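Local coordinates for protein omega transaminase (Pseudomonas sp., PDB 5LHA) that probably transfers amino groups between amine donors and carbonyl acceptors, using pyridoxal phosphate as cofactor, here held in its aminated pyridoxamine form, at residues 152-157 with 186-191. Sequence-based numbering, arbitrary orientation.
With PMP (4'-deoxy-4'-aminopyridoxal-5'-phosphate), chain E.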
loop_
_atom_site.group_PDB
_atom_site.type_symbol
_atom_site.label_atom_id
_atom_site.label_comp_id
_atom_site.label_asym_id
_atom_site.label_seq_id
_atom_site.Cartn_x
_atom_site.Cartn_y
_atom_site.Cartn_z
ATOM N N SER A 152 11.066 -12.990 1.171
ATOM C CA SER A 152 11.291 -14.031 0.176
ATOM C C SER A 152 12.643 -13.766 -0.475
ATOM O O SER A 152 13.320 -12.774 -0.170
ATOM C CB SER A 152 10.148 -14.113 -0.856
ATOM O OG SER A 152 10.061 -12.967 -1.696
ATOM N N LEU A 153 13.037 -14.678 -1.360
ATOM C CA LEU A 153 14.365 -14.721 -1.945
ATOM C C LEU A 153 14.327 -14.291 -3.403
ATOM O O LEU A 153 13.332 -14.489 -4.106
ATOM C CB LEU A 153 14.954 -16.134 -1.854
ATOM C CG LEU A 153 14.989 -16.793 -0.468
ATOM C CD1 LEU A 153 15.584 -18.196 -0.546
ATOM C CD2 LEU A 153 15.792 -15.934 0.483
ATOM N N ARG A 154 15.435 -13.710 -3.851
ATOM C CA ARG A 154 15.603 -13.417 -5.262
ATOM C C ARG A 154 15.480 -14.696 -6.071
ATOM O O ARG A 154 15.853 -15.781 -5.615
ATOM C CB ARG A 154 16.959 -12.768 -5.513
ATOM C CG ARG A 154 16.955 -11.268 -5.322
ATOM C CD ARG A 154 18.337 -10.683 -5.550
ATOM N NE ARG A 154 18.271 -9.337 -6.105
ATOM C CZ ARG A 154 18.240 -8.228 -5.376
ATOM N NH1 ARG A 154 18.269 -8.303 -4.051
ATOM N NH2 ARG A 154 18.182 -7.045 -5.979
ATOM N N ASN A 155 14.923 -14.557 -7.278
ATOM C CA ASN A 155 14.692 -15.671 -8.199
ATOM C C ASN A 155 13.684 -16.673 -7.646
ATOM O O ASN A 155 13.475 -17.737 -8.238
ATOM C CB ASN A 155 16.012 -16.351 -8.580
ATOM C CG ASN A 155 16.821 -15.522 -9.568
ATOM O OD1 ASN A 155 17.209 -14.388 -9.285
ATOM N ND2 ASN A 155 17.072 -16.090 -10.742
ATOM N N GLY A 156 13.078 -16.362 -6.504
ATOM C CA GLY A 156 12.042 -17.226 -5.978
ATOM C C GLY A 156 10.766 -17.076 -6.789
ATOM O O GLY A 156 10.435 -15.996 -7.275
ATOM N N TYR A 157 10.059 -18.185 -6.967
ATOM C CA TYR A 157 8.810 -18.170 -7.711
ATOM C C TYR A 157 7.731 -18.864 -6.899
ATOM O O TYR A 157 7.899 -20.017 -6.501
ATOM C CB TYR A 157 8.971 -18.822 -9.083
ATOM C CG TYR A 157 7.682 -18.853 -9.845
ATOM C CD1 TYR A 157 7.149 -17.696 -10.400
ATOM C CD2 TYR A 157 7.009 -20.039 -10.038
ATOM C CE1 TYR A 157 5.960 -17.730 -11.103
ATOM C CE2 TYR A 157 5.836 -20.080 -10.743
ATOM C CZ TYR A 157 5.312 -18.939 -11.270
ATOM O OH TYR A 157 4.132 -18.997 -11.957
ATOM N N LEU A 186 12.772 -8.654 -0.323
ATOM C CA LEU A 186 13.575 -9.690 -0.959
ATOM C C LEU A 186 14.938 -9.830 -0.296
ATOM O O LEU A 186 15.562 -8.843 0.105
ATOM C CB LEU A 186 13.771 -9.408 -2.450
ATOM C CG LEU A 186 12.617 -9.795 -3.363
ATOM C CD1 LEU A 186 13.020 -9.584 -4.810
ATOM C CD2 LEU A 186 12.232 -11.220 -3.125
ATOM N N LEU A 187 15.398 -11.071 -0.205
ATOM C CA LEU A 187 16.730 -11.414 0.257
ATOM C C LEU A 187 17.491 -12.021 -0.912
ATOM O O LEU A 187 16.891 -12.564 -1.837
ATOM C CB LEU A 187 16.653 -12.406 1.423
ATOM C CG LEU A 187 15.716 -11.971 2.549
ATOM C CD1 LEU A 187 15.328 -13.138 3.420
ATOM C CD2 LEU A 187 16.395 -10.898 3.385
ATOM N N ASP A 188 18.815 -11.917 -0.882
ATOM C CA ASP A 188 19.608 -12.533 -1.934
ATOM C C ASP A 188 19.541 -14.050 -1.826
ATOM O O ASP A 188 19.316 -14.611 -0.753
ATOM C CB ASP A 188 21.064 -12.056 -1.877
ATOM C CG ASP A 188 21.263 -10.708 -2.549
ATOM O OD1 ASP A 188 21.060 -10.623 -3.780
ATOM O OD2 ASP A 188 21.634 -9.735 -1.860
ATOM N N THR A 189 19.688 -14.689 -2.925
ATOM C CA THR A 189 19.613 -16.138 -2.806
ATOM C C THR A 189 21.014 -16.741 -2.744
ATOM O O THR A 189 21.945 -16.214 -3.364
ATOM C CB THR A 189 18.842 -16.744 -3.981
ATOM O OG1 THR A 189 18.863 -18.171 -3.888
ATOM C CG2 THR A 189 19.449 -16.318 -5.316
ATOM N N PRO A 190 21.221 -17.822 -1.984
ATOM C CA PRO A 190 22.556 -18.438 -1.934
ATOM C C PRO A 190 22.886 -19.201 -3.212
ATOM O O PRO A 190 22.830 -20.437 -3.266
ATOM C CB PRO A 190 22.472 -19.347 -0.704
ATOM C CG PRO A 190 21.036 -19.680 -0.601
ATOM C CD PRO A 190 20.290 -18.457 -1.036
ATOM N N TRP A 191 23.223 -18.432 -4.251
ATOM C CA TRP A 191 23.439 -18.905 -5.616
ATOM C C TRP A 191 24.931 -18.812 -5.909
ATOM O O TRP A 191 25.487 -17.710 -5.971
ATOM C CB TRP A 191 22.630 -18.062 -6.600
ATOM C CG TRP A 191 22.606 -18.548 -8.037
ATOM C CD1 TRP A 191 23.045 -19.752 -8.517
ATOM C CD2 TRP A 191 22.111 -17.825 -9.169
ATOM N NE1 TRP A 191 22.851 -19.821 -9.878
ATOM C CE2 TRP A 191 22.280 -18.652 -10.303
ATOM C CE3 TRP A 191 21.542 -16.558 -9.337
ATOM C CZ2 TRP A 191 21.900 -18.250 -11.584
ATOM C CZ3 TRP A 191 21.166 -16.160 -10.609
ATOM C CH2 TRP A 191 21.343 -17.006 -11.717
HETATM N N1 PMP E . 5.486 -22.122 -6.459
HETATM C C2 PMP E . 6.360 -22.964 -7.127
HETATM C C2A PMP E . 7.707 -23.305 -6.548
HETATM C C3 PMP E . 6.149 -23.181 -8.482
HETATM O O3 PMP E . 7.150 -23.686 -9.267
HETATM C C4 PMP E . 4.913 -22.870 -9.046
HETATM C C4A PMP E . 4.658 -23.183 -10.505
HETATM N N4A PMP E . 5.875 -23.631 -11.148
HETATM C C5 PMP E . 3.922 -22.266 -8.269
HETATM C C6 PMP E . 4.229 -21.893 -6.961
HETATM C C5A PMP E . 2.540 -22.028 -8.860
HETATM O O4P PMP E . 1.939 -23.255 -9.242
HETATM P P PMP E . 0.625 -23.327 -10.181
HETATM O O1P PMP E . 1.105 -23.215 -11.616
HETATM O O2P PMP E . -0.034 -24.676 -9.976
HETATM O O3P PMP E . -0.355 -22.207 -9.895
#
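R154 and D188 both set CG anti to the carbonyl carbon (chi1 -82° in D188), which helps to turn the aspartate's carboxylate back toward the arginine, itself bent at chi3; the two groups then run side by side, their planes 18° apart. D188 OD1 meets the aliphatic part of the arginine, 3.2 Å from R154 CD. The salt bridge is long, R154 NH1 to D188 OD1 being 3.6 Å, and OD1 sits off the plane of the guanidinium, so charge attraction rather than a directed N-H links them; the other oxygen, OD2, is hydrogen-bonded by Q212. With an alanine at R154, the D188 carboxylate would probably lose its positive neighbour and the chain beyond CB that OD1 packs against.

The backbone evidence is firmer. L187 gives its N-H to S152 O (2.7 Å) and takes that of R154, whose N lies 2.7 Å from L187 O with a C=O...N angle of 177°; S152 and R154 flank L153, as in parallel pairing. On one face of the sheet L153 CD2 packs on L187 CB (3.8 Å), while S152 and L186 occupy the other. Past the strand ends, T189 CB lies 3.5 Å from R154 O, and Q234 bonds both that carbonyl and T189 OG1. The N155 and W191 side chains meet at about a right angle, N155 ND2 being 4.1 Å from W191 CZ3, though the amide's hydrogen bond goes to G237 O.

A type II turn from L153 to G156, closed by G156 N on L153 O, leads to Y157, whose ring edge meets PMP. Strand 184-187 ends the sheet within this chain, making this the parallel beta-alpha-beta edge of the fold type I cofactor domain.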